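Local coordinates for succinate-semialdehyde dehydrogenase (NAD(P)(+)) (Marinobacter aquaeolei, PDB 3RH9), which probably oxidises succinate semialdehyde to succinate with a nicotinamide dinucleotide as coenzyme, as a member of the aldehyde dehydrogenase family, at residues G234-I243 / L253-A261; G409-A417 / P453-G461. One frame throughout, in Å; residues are numbered along the deposited sequence.

Overall arrangement
Interactions 1 and 2 lie side by side, their centres about 11 Å apart, and touch where the chain leaves the predicted active-site residue Glu256. Just beyond Glu256 the chain meets Ser460 of interaction 2: Leu257 N probably bonds to Ser460 O at 2.9 Å, and Gly258 O lies 2.7 Å from Ser460 OG, probably also a hydrogen bond. At the predicted active-site residue itself, Glu256 OE1 packs 3.4 Å from Phe454 CE2. Interaction 1 belongs to a beta-alpha-beta unit, whereas interaction 2 joins two loops that lead into strands 417-421 and 461-462 of different sheets. Both contacts also touch the second subunit.

Interaction 1: residues G234-I243 / L253-A261; sequences GSTEVGRKLI and LALELGGNA
Thr236 OG1 accepts the backbone N-H of Gly258 at 3.1 Å, with a bent N-H...O angle of 137°. The hydroxyl reaches it because OG1 sits beside its own backbone N, anti to the carbonyl carbon, which puts CG2 anti to that N, over the centre of one face of the Arg240 guanidinium. A second bond runs from Gly234 N to Glu256 O, 3.2 Å long, and the carbonyl of Gly234 accepts a CA-H...O contact from Leu257. Leu257 crosses Thr236 at about a right angle and lays CD2 against the helix backbone, 3.7 Å from Gly239 CA. At the far end Ile243 CD1 meets Leu255 CD1 at 3.6 Å, while Ile243 CG1 rests against Leu253 CD1 at 4.0 Å. Ser235 caps the helix that carries these groups through a weak bond from Val238 N to its OG. Arg240 makes a salt bridge to Glu413 and donates from NE to Glu248 O of the second subunit, whose Ile243 packs on its counterpart here. The CB of Glu256, the predicted active-site residue, points away from the helix. Helix 236-243 belongs to the connection of a beta-alpha-beta crossover between the neighbouring parallel strands 229-233 and 252-256; its segment runs nearly antiparallel (167°) to strand 253-256, with 9.4 Å between the axes.

Interaction 2: residues G409-A417 / P453-G461; sequences GNDTEFGLA and PFGGMKASG
Gly415 O takes two donors from the facing chain, the backbone N-H of Met457 at 3.1 Å and a CA-H...O contact from Gly456, where two irregular loops of the aldehyde dehydrogenase fold meet. The Met457 N donor stands above the carbonyl plane. One loop carries an ST turn at Thr412, whose OG1 accepts from Phe414 N. A second backbone bond, Ala459 N to Glu413 O, is also 3.1 Å long, with an angle of 154° at the hydrogen. Between these bonds Lys458 runs alongside the first loop. Its CB and CD pass close to Glu413 O, and CE lies 3.6 Å from Thr412 O; bends at chi3 and chi4 (-139° and 83°) then bring NZ to Phe414 O, a hydrogen bond whose modelled 2.5 Å is too short to be taken literally. An alanine in place of Lys458 would probably open a gap beside the backbone of Thr412 and Glu413, where the aliphatic chain now lies, and take from Phe414 O its charged partner. Ser460 OG, whose position is less certain, accepts from Gly415 N and also bonds to Gly258 O, linking the loops to the chain after Glu256. The Phe414 ring has Glu413 CB over one face and Ala459 O at its edge, with CD1 4.1 Å from Ala459 CB. Met457 packs on Glu476 of the second subunit. Leu416, its CG anti to the backbone N, crosses Phe454 at about a right angle, placing CD1 3.5 Å from Phe454 CZ and 3.6 Å from Gly455 C.

Interaction 1: residues G234-I243 / L253-A261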
ATOM      1  N   GLY A 234      14.894   4.723  -3.285  1.00 11.89           N
ATOM      2  CA  GLY A 234      15.718   5.365  -4.297  1.00 11.54           C
ATOM      3  C   GLY A 234      15.139   6.651  -4.854  1.00 11.45           C
ATOM      4  O   GLY A 234      14.474   7.390  -4.142  1.00 13.22           O
ATOM      5  N   SER A 235      15.382   6.930  -6.128  1.00 10.99           N
ATOM      6  CA  SER A 235      14.896   8.175  -6.709  1.00 12.21           C
ATOM      7  C   SER A 235      13.379   8.158  -6.981  1.00 13.52           C
ATOM      8  O   SER A 235      12.806   7.134  -7.368  1.00 13.26           O
ATOM      9  CB  SER A 235      15.691   8.541  -7.968  1.00 12.13           C
ATOM     10  OG  SER A 235      15.468   7.630  -9.023  1.00 12.68           O
ATOM     11  N   THR A 236      12.734   9.300  -6.759  1.00 13.02           N
ATOM     12  CA  THR A 236      11.313   9.446  -7.019  1.00 13.03           C
ATOM     13  C   THR A 236      11.004   9.096  -8.474  1.00 14.67           C
ATOM     14  O   THR A 236       9.965   8.509  -8.772  1.00 14.23           O
ATOM     15  CB  THR A 236      10.828  10.875  -6.719  1.00 13.25           C
ATOM     16  OG1 THR A 236      11.423  11.340  -5.509  1.00 14.07           O
ATOM     17  CG2 THR A 236       9.313  10.918  -6.559  1.00 14.37           C
ATOM     18  N   GLU A 237      11.914   9.457  -9.375  1.00 15.13           N
ATOM     19  CA  GLU A 237      11.765   9.159 -10.793  1.00 15.92           C
ATOM     20  C   GLU A 237      11.649   7.653 -11.033  1.00 14.82           C
ATOM     21  O   GLU A 237      10.644   7.178 -11.565  1.00 13.83           O
ATOM     22  CB  GLU A 237      12.929   9.748 -11.594  1.00 18.08           C
ATOM     23  CG  GLU A 237      12.710   9.735 -13.108  1.00 26.23           C
ATOM     24  CD  GLU A 237      13.925  10.256 -13.913  1.00 36.96           C
ATOM     25  OE1 GLU A 237      15.056  10.219 -13.368  1.00 34.32           O
ATOM     26  OE2 GLU A 237      13.749  10.691 -15.088  1.00 35.51           O
ATOM     27  N   VAL A 238      12.670   6.903 -10.625  1.00 14.53           N
ATOM     28  CA  VAL A 238      12.677   5.444 -10.807  1.00 13.88           C
ATOM     29  C   VAL A 238      11.488   4.784 -10.118  1.00 13.15           C
ATOM     30  O   VAL A 238      10.870   3.864 -10.660  1.00 13.43           O
ATOM     31  CB  VAL A 238      14.014   4.808 -10.298  1.00 14.61           C
ATOM     32  CG1 VAL A 238      13.903   3.301 -10.215  1.00 10.90           C
ATOM     33  CG2 VAL A 238      15.201   5.242 -11.191  1.00 11.69           C
ATOM     34  N   GLY A 239      11.179   5.274  -8.921  1.00 13.58           N
ATOM     35  CA  GLY A 239      10.001   4.874  -8.179  1.00 12.39           C
ATOM     36  C   GLY A 239       8.720   5.012  -8.975  1.00 12.90           C
ATOM     37  O   GLY A 239       7.874   4.110  -8.957  1.00 13.84           O
ATOM     38  N   ARG A 240       8.568   6.125  -9.687  1.00 12.98           N
ATOM     39  CA  ARG A 240       7.380   6.328 -10.506  1.00 12.62           C
ATOM     40  C   ARG A 240       7.330   5.295 -11.615  1.00 12.88           C
ATOM     41  O   ARG A 240       6.253   4.837 -12.015  1.00 12.19           O
ATOM     42  CB  ARG A 240       7.367   7.726 -11.109  1.00 14.29           C
ATOM     43  CG  ARG A 240       6.860   8.821 -10.173  1.00 15.43           C
ATOM     44  CD  ARG A 240       7.465  10.167 -10.518  1.00 16.01           C
ATOM     45  NE  ARG A 240       6.950  11.213  -9.653  1.00 16.55           N
ATOM     46  CZ  ARG A 240       7.594  12.339  -9.379  1.00 17.71           C
ATOM     47  NH1 ARG A 240       8.798  12.559  -9.897  1.00 16.23           N
ATOM     48  NH2 ARG A 240       7.031  13.238  -8.576  1.00 18.23           N
ATOM     49  N   LYS A 241       8.508   4.921 -12.101  1.00 12.89           N
ATOM     50  CA  LYS A 241       8.595   4.019 -13.231  1.00 12.74           C
ATOM     51  C   LYS A 241       8.239   2.625 -12.772  1.00 13.25           C
ATOM     52  O   LYS A 241       7.596   1.865 -13.502  1.00 13.27           O
ATOM     53  CB  LYS A 241       9.988   4.044 -13.846  1.00 12.87           C
ATOM     54  CG  LYS A 241      10.006   3.568 -15.299  1.00 15.34           C
ATOM     55  CD  LYS A 241      11.406   3.109 -15.732  1.00 16.90           C
ATOM     56  CE  LYS A 241      11.496   2.922 -17.230  1.00 14.10           C
ATOM     57  NZ  LYS A 241      10.415   2.041 -17.725  1.00 16.00           N
ATOM     58  N   LEU A 242       8.642   2.293 -11.551  1.00 12.69           N
ATOM     59  CA  LEU A 242       8.288   1.002 -10.987  1.00 12.83           C
ATOM     60  C   LEU A 242       6.786   0.872 -10.871  1.00 12.75           C
ATOM     61  O   LEU A 242       6.223  -0.201 -11.115  1.00 12.98           O
ATOM     62  CB  LEU A 242       8.887   0.834  -9.602  1.00 12.99           C
ATOM     63  CG  LEU A 242      10.364   0.493  -9.531  1.00 14.29           C
ATOM     64  CD1 LEU A 242      10.681   0.028  -8.104  1.00 12.95           C
ATOM     65  CD2 LEU A 242      10.684  -0.576 -10.571  1.00 13.53           C
ATOM     66  N   ILE A 243       6.138   1.957 -10.466  1.00 11.50           N
ATOM     67  CA  ILE A 243       4.710   1.906 -10.250  1.00 11.85           C
ATOM     68  C   ILE A 243       4.054   1.559 -11.568  1.00 11.82           C
ATOM     69  O   ILE A 243       3.259   0.636 -11.649  1.00 12.49           O
ATOM     70  CB  ILE A 243       4.159   3.239  -9.688  1.00 12.86           C
ATOM     71  CG1 ILE A 243       4.828   3.591  -8.360  1.00 10.95           C
ATOM     72  CG2 ILE A 243       2.648   3.181  -9.510  1.00 11.28           C
ATOM     73  CD1 ILE A 243       4.380   4.897  -7.821  1.00 11.09           C
ATOM     74  N   LEU A 253       3.728  -2.763  -3.615  1.00 12.16           N
ATOM     75  CA  LEU A 253       4.975  -1.985  -3.529  1.00 11.95           C
ATOM     76  C   LEU A 253       5.162  -1.273  -2.189  1.00 11.18           C
ATOM     77  O   LEU A 253       4.220  -0.738  -1.624  1.00 10.02           O
ATOM     78  CB  LEU A 253       5.045  -0.944  -4.647  1.00 11.55           C
ATOM     79  CG  LEU A 253       4.771  -1.397  -6.083  1.00 12.41           C
ATOM     80  CD1 LEU A 253       4.587  -0.178  -7.015  1.00 12.05           C
ATOM     81  CD2 LEU A 253       5.882  -2.309  -6.571  1.00 11.80           C
ATOM     82  N   ALA A 254       6.382  -1.293  -1.676  1.00 11.68           N
ATOM     83  CA  ALA A 254       6.769  -0.372  -0.610  1.00 12.04           C
ATOM     84  C   ALA A 254       7.770   0.588  -1.213  1.00 11.77           C
ATOM     85  O   ALA A 254       8.747   0.164  -1.829  1.00 11.27           O
ATOM     86  CB  ALA A 254       7.382  -1.101   0.579  1.00 10.76           C
ATOM     87  N   LEU A 255       7.518   1.884  -1.041  1.00 12.39           N
ATOM     88  CA  LEU A 255       8.310   2.911  -1.712  1.00 11.94           C
ATOM     89  C   LEU A 255       8.785   3.967  -0.737  1.00 12.72           C
ATOM     90  O   LEU A 255       7.986   4.657  -0.086  1.00 12.00           O
ATOM     91  CB  LEU A 255       7.509   3.576  -2.830  1.00 11.13           C
ATOM     92  CG  LEU A 255       7.036   2.721  -4.001  1.00 10.54           C
ATOM     93  CD1 LEU A 255       6.322   3.585  -5.028  1.00 10.11           C
ATOM     94  CD2 LEU A 255       8.204   2.002  -4.616  1.00 11.21           C
ATOM     95  N   GLU A 256      10.101   4.082  -0.632  1.00 12.92           N
ATOM     96  CA  GLU A 256      10.685   5.157   0.132  1.00 13.09           C
ATOM     97  C   GLU A 256      11.498   5.988  -0.845  1.00 13.01           C
ATOM     98  O   GLU A 256      12.595   5.601  -1.242  1.00 12.96           O
ATOM     99  CB  GLU A 256      11.553   4.604   1.248  1.00 14.51           C
ATOM    100  CG  GLU A 256      11.701   5.579   2.394  1.00 18.93           C
ATOM    101  CD  GLU A 256      12.696   5.109   3.434  1.00 25.47           C
ATOM    102  OE1 GLU A 256      13.791   5.733   3.542  1.00 24.61           O
ATOM    103  OE2 GLU A 256      12.381   4.106   4.131  1.00 28.91           O
ATOM    104  N   LEU A 257      10.948   7.121  -1.254  1.00 11.31           N
ATOM    105  CA  LEU A 257      11.548   7.880  -2.328  1.00 12.62           C
ATOM    106  C   LEU A 257      12.134   9.215  -1.843  1.00 14.50           C
ATOM    107  O   LEU A 257      12.581   9.326  -0.699  1.00 14.80           O
ATOM    108  CB  LEU A 257      10.513   8.091  -3.430  1.00 13.24           C
ATOM    109  CG  LEU A 257       9.706   6.859  -3.862  1.00 11.95           C
ATOM    110  CD1 LEU A 257       8.488   7.261  -4.709  1.00 11.63           C
ATOM    111  CD2 LEU A 257      10.566   5.844  -4.614  1.00 11.86           C
ATOM    112  N   GLY A 258      12.128  10.228  -2.705  1.00 14.52           N
ATOM    113  CA  GLY A 258      12.711  11.516  -2.361  1.00 14.66           C
ATOM    114  C   GLY A 258      11.999  12.263  -1.244  1.00 15.36           C
ATOM    115  O   GLY A 258      10.866  11.931  -0.870  1.00 14.84           O
ATOM    116  N   GLY A 259      12.667  13.274  -0.696  1.00 15.30           N
ATOM    117  CA  GLY A 259      12.049  14.139   0.295  1.00 15.02           C
ATOM    118  C   GLY A 259      12.595  15.543   0.170  1.00 14.96           C
ATOM    119  O   GLY A 259      13.553  15.760  -0.565  1.00 18.07           O
ATOM    120  N   ASN A 260      11.994  16.489   0.882  1.00 13.61           N
ATOM    121  CA  ASN A 260      12.468  17.873   0.925  1.00 12.35           C
ATOM    122  C   ASN A 260      12.233  18.375   2.340  1.00 12.97           C
ATOM    123  O   ASN A 260      11.316  19.166   2.593  1.00 13.14           O
ATOM    124  CB  ASN A 260      11.713  18.737  -0.088  1.00 12.99           C
ATOM    125  CG  ASN A 260      12.359  20.089  -0.317  1.00 14.97           C
ATOM    126  OD1 ASN A 260      12.815  20.733   0.614  1.00 15.11           O
ATOM    127  ND2 ASN A 260      12.386  20.533  -1.569  1.00 16.46           N
ATOM    128  N   ALA A 261      13.059  17.901   3.267  1.00 12.61           N
ATOM    129  CA  ALA A 261      12.829  18.127   4.691  1.00 12.70           C
ATOM    130  C   ALA A 261      12.994  19.585   5.133  1.00 12.71           C
ATOM    131  O   ALA A 261      14.032  20.203   4.894  1.00 12.15           O
ATOM    132  CB  ALA A 261      13.715  17.198   5.535  1.00 12.16           C
TER

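Interaction 2: residues G409-A417 / P453-G461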
ATOM      1  N   GLY A 409       6.475  24.725   4.880  1.00 16.81           N
ATOM      2  CA  GLY A 409       7.034  23.391   4.990  1.00 14.89           C
ATOM      3  C   GLY A 409       6.349  22.384   4.086  1.00 15.40           C
ATOM      4  O   GLY A 409       6.972  21.434   3.604  1.00 14.96           O
ATOM      5  N   ASN A 410       5.059  22.591   3.856  1.00 14.74           N
ATOM      6  CA  ASN A 410       4.285  21.664   3.054  1.00 14.78           C
ATOM      7  C   ASN A 410       4.375  22.003   1.576  1.00 15.59           C
ATOM      8  O   ASN A 410       3.801  21.307   0.732  1.00 16.07           O
ATOM      9  CB  ASN A 410       2.824  21.653   3.497  1.00 15.15           C
ATOM     10  CG  ASN A 410       2.618  20.967   4.829  1.00 14.63           C
ATOM     11  OD1 ASN A 410       1.697  21.301   5.574  1.00 14.72           O
ATOM     12  ND2 ASN A 410       3.461  19.993   5.132  1.00 13.97           N
ATOM     13  N   ASP A 411       5.101  23.069   1.265  1.00 15.89           N
ATOM     14  CA  ASP A 411       5.147  23.592  -0.094  1.00 15.83           C
ATOM     15  C   ASP A 411       6.136  22.783  -0.942  1.00 17.74           C
ATOM     16  O   ASP A 411       7.199  23.264  -1.338  1.00 17.86           O
ATOM     17  CB  ASP A 411       5.514  25.071  -0.044  1.00 18.56           C
ATOM     18  CG  ASP A 411       5.693  25.674  -1.413  1.00 25.19           C
ATOM     19  OD1 ASP A 411       4.918  25.306  -2.332  1.00 26.69           O
ATOM     20  OD2 ASP A 411       6.614  26.508  -1.566  1.00 23.40           O
ATOM     21  N   THR A 412       5.769  21.529  -1.194  1.00 18.20           N
ATOM     22  CA  THR A 412       6.654  20.543  -1.807  1.00 16.79           C
ATOM     23  C   THR A 412       5.839  19.328  -2.224  1.00 15.72           C
ATOM     24  O   THR A 412       4.769  19.080  -1.685  1.00 16.07           O
ATOM     25  CB  THR A 412       7.812  20.107  -0.837  1.00 16.54           C
ATOM     26  OG1 THR A 412       8.392  18.865  -1.278  1.00 15.63           O
ATOM     27  CG2 THR A 412       7.296  19.950   0.608  1.00 15.07           C
ATOM     28  N   GLU A 413       6.353  18.581  -3.190  1.00 16.65           N
ATOM     29  CA  GLU A 413       5.746  17.330  -3.642  1.00 16.74           C
ATOM     30  C   GLU A 413       5.714  16.277  -2.559  1.00 15.52           C
ATOM     31  O   GLU A 413       4.862  15.378  -2.575  1.00 14.44           O
ATOM     32  CB  GLU A 413       6.567  16.754  -4.793  1.00 16.62           C
ATOM     33  CG  GLU A 413       5.969  16.981  -6.133  1.00 18.57           C
ATOM     34  CD  GLU A 413       6.885  16.502  -7.221  1.00 23.70           C
ATOM     35  OE1 GLU A 413       6.398  16.256  -8.352  1.00 28.14           O
ATOM     36  OE2 GLU A 413       8.096  16.368  -6.935  1.00 22.80           O
ATOM     37  N   PHE A 414       6.665  16.389  -1.634  1.00 15.07           N
ATOM     38  CA  PHE A 414       6.999  15.293  -0.735  1.00 14.10           C
ATOM     39  C   PHE A 414       6.489  15.458   0.686  1.00 13.29           C
ATOM     40  O   PHE A 414       5.828  16.437   1.016  1.00 13.11           O
ATOM     41  CB  PHE A 414       8.510  15.084  -0.733  1.00 14.21           C
ATOM     42  CG  PHE A 414       9.087  14.963  -2.106  1.00 15.32           C
ATOM     43  CD1 PHE A 414       8.793  13.866  -2.897  1.00 13.62           C
ATOM     44  CD2 PHE A 414       9.896  15.960  -2.622  1.00 15.71           C
ATOM     45  CE1 PHE A 414       9.307  13.748  -4.162  1.00 14.65           C
ATOM     46  CE2 PHE A 414      10.415  15.845  -3.897  1.00 16.86           C
ATOM     47  CZ  PHE A 414      10.120  14.733  -4.671  1.00 15.86           C
ATOM     48  N   GLY A 415       6.811  14.472   1.511  1.00 12.97           N
ATOM     49  CA  GLY A 415       6.391  14.429   2.894  1.00 12.25           C
ATOM     50  C   GLY A 415       7.123  13.324   3.641  1.00 12.51           C
ATOM     51  O   GLY A 415       6.507  12.509   4.343  1.00 12.53           O
ATOM     52  N   LEU A 416       8.441  13.283   3.481  1.00 11.37           N
ATOM     53  CA  LEU A 416       9.235  12.322   4.215  1.00 11.85           C
ATOM     54  C   LEU A 416       9.518  12.856   5.620  1.00 11.89           C
ATOM     55  O   LEU A 416       8.697  12.680   6.515  1.00 11.79           O
ATOM     56  CB  LEU A 416      10.514  11.963   3.461  1.00 13.14           C
ATOM     57  CG  LEU A 416      11.253  10.675   3.845  1.00 13.68           C
ATOM     58  CD1 LEU A 416      10.274   9.540   4.144  1.00 12.80           C
ATOM     59  CD2 LEU A 416      12.264  10.253   2.760  1.00 13.95           C
ATOM     60  N   ALA A 417      10.653  13.519   5.824  1.00 12.02           N
ATOM     61  CA  ALA A 417      10.986  13.996   7.165  1.00 12.09           C
ATOM     62  C   ALA A 417      10.843  15.518   7.355  1.00 12.08           C
ATOM     63  O   ALA A 417      10.778  16.272   6.395  1.00 11.48           O
ATOM     64  CB  ALA A 417      12.364  13.524   7.570  1.00 11.84           C
ATOM     65  N   PRO A 453       7.570   3.451  13.005  1.00 14.28           N
ATOM     66  CA  PRO A 453       7.329   3.458  11.555  1.00 13.82           C
ATOM     67  C   PRO A 453       7.932   4.674  10.868  1.00 13.37           C
ATOM     68  O   PRO A 453       7.918   5.767  11.430  1.00 13.64           O
ATOM     69  CB  PRO A 453       5.794   3.485  11.453  1.00 14.58           C
ATOM     70  CG  PRO A 453       5.317   4.017  12.815  1.00 14.30           C
ATOM     71  CD  PRO A 453       6.312   3.429  13.780  1.00 14.43           C
ATOM     72  N   PHE A 454       8.460   4.481   9.665  1.00 13.08           N
ATOM     73  CA  PHE A 454       9.039   5.576   8.893  1.00 13.72           C
ATOM     74  C   PHE A 454       8.707   5.427   7.410  1.00 13.61           C
ATOM     75  O   PHE A 454       8.794   4.339   6.850  1.00 14.10           O
ATOM     76  CB  PHE A 454      10.553   5.655   9.094  1.00 14.16           C
ATOM     77  CG  PHE A 454      11.225   6.707   8.247  1.00 14.21           C
ATOM     78  CD1 PHE A 454      11.183   8.044   8.611  1.00 14.30           C
ATOM     79  CD2 PHE A 454      11.905   6.359   7.095  1.00 14.55           C
ATOM     80  CE1 PHE A 454      11.794   9.010   7.838  1.00 13.00           C
ATOM     81  CE2 PHE A 454      12.523   7.327   6.313  1.00 14.62           C
ATOM     82  CZ  PHE A 454      12.462   8.646   6.683  1.00 14.01           C
ATOM     83  N   GLY A 455       8.323   6.527   6.778  1.00 12.86           N
ATOM     84  CA  GLY A 455       7.874   6.488   5.406  1.00 12.04           C
ATOM     85  C   GLY A 455       7.242   7.807   5.057  1.00 12.08           C
ATOM     86  O   GLY A 455       7.113   8.681   5.903  1.00 12.54           O
ATOM     87  N   GLY A 456       6.846   7.962   3.805  1.00 11.49           N
ATOM     88  CA  GLY A 456       6.377   9.245   3.354  1.00 11.91           C
ATOM     89  C   GLY A 456       4.882   9.332   3.142  1.00 13.03           C
ATOM     90  O   GLY A 456       4.231   8.333   2.797  1.00 12.54           O
HETATM   91  N   MSE A 457       4.345  10.530   3.384  1.00 12.38           N
HETATM   92  CA  MSE A 457       3.038  10.915   2.864  1.00 13.24           C
HETATM   93  C   MSE A 457       3.324  11.473   1.501  1.00 12.96           C
HETATM   94  O   MSE A 457       4.482  11.507   1.088  1.00 13.79           O
HETATM   95  CB  MSE A 457       2.421  12.022   3.697  1.00 12.45           C
HETATM   96  CG  MSE A 457       2.329  11.703   5.150  1.00 13.60           C
HETATM   97 SE   MSE A 457       1.029  12.890   5.981  1.00 30.70          SE
HETATM   98  CE  MSE A 457       1.447  12.532   7.881  1.00 13.90           C
ATOM     99  N   LYS A 458       2.290  11.955   0.824  1.00 11.59           N
ATOM    100  CA  LYS A 458       2.468  12.602  -0.476  1.00 12.11           C
ATOM    101  C   LYS A 458       3.314  11.743  -1.432  1.00 12.50           C
ATOM    102  O   LYS A 458       3.144  10.525  -1.488  1.00 12.98           O
ATOM    103  CB  LYS A 458       3.066  14.010  -0.323  1.00 12.63           C
ATOM    104  CG  LYS A 458       2.123  15.116   0.244  1.00 12.36           C
ATOM    105  CD  LYS A 458       2.541  16.501  -0.313  1.00 13.24           C
ATOM    106  CE  LYS A 458       2.507  17.648   0.704  1.00 15.29           C
ATOM    107  NZ  LYS A 458       3.741  17.777   1.597  1.00 15.53           N
ATOM    108  N   ALA A 459       4.230  12.375  -2.166  1.00 12.68           N
ATOM    109  CA  ALA A 459       4.982  11.692  -3.216  1.00 12.07           C
ATOM    110  C   ALA A 459       6.303  11.130  -2.718  1.00 12.86           C
ATOM    111  O   ALA A 459       7.152  10.687  -3.507  1.00 13.21           O
ATOM    112  CB  ALA A 459       5.226  12.624  -4.371  1.00 12.38           C
ATOM    113  N   SER A 460       6.486  11.155  -1.405  1.00 12.90           N
ATOM    114  CA  SER A 460       7.693  10.597  -0.803  1.00 13.20           C
ATOM    115  C   SER A 460       7.593   9.085  -0.658  1.00 12.25           C
ATOM    116  O   SER A 460       8.550   8.455  -0.239  1.00 12.39           O
ATOM    117  CB  SER A 460       7.962  11.221   0.563  1.00 12.75           C
ATOM    118  OG  SER A 460       8.529  12.495   0.427  1.00 13.40           O
ATOM    119  N   GLY A 461       6.442   8.503  -0.986  1.00 11.47           N
ATOM    120  CA  GLY A 461       6.356   7.053  -1.032  1.00 11.99           C
ATOM    121  C   GLY A 461       5.083   6.355  -0.587  1.00 11.58           C
ATOM    122  O   GLY A 461       4.010   6.948  -0.502  1.00 12.21           O
TER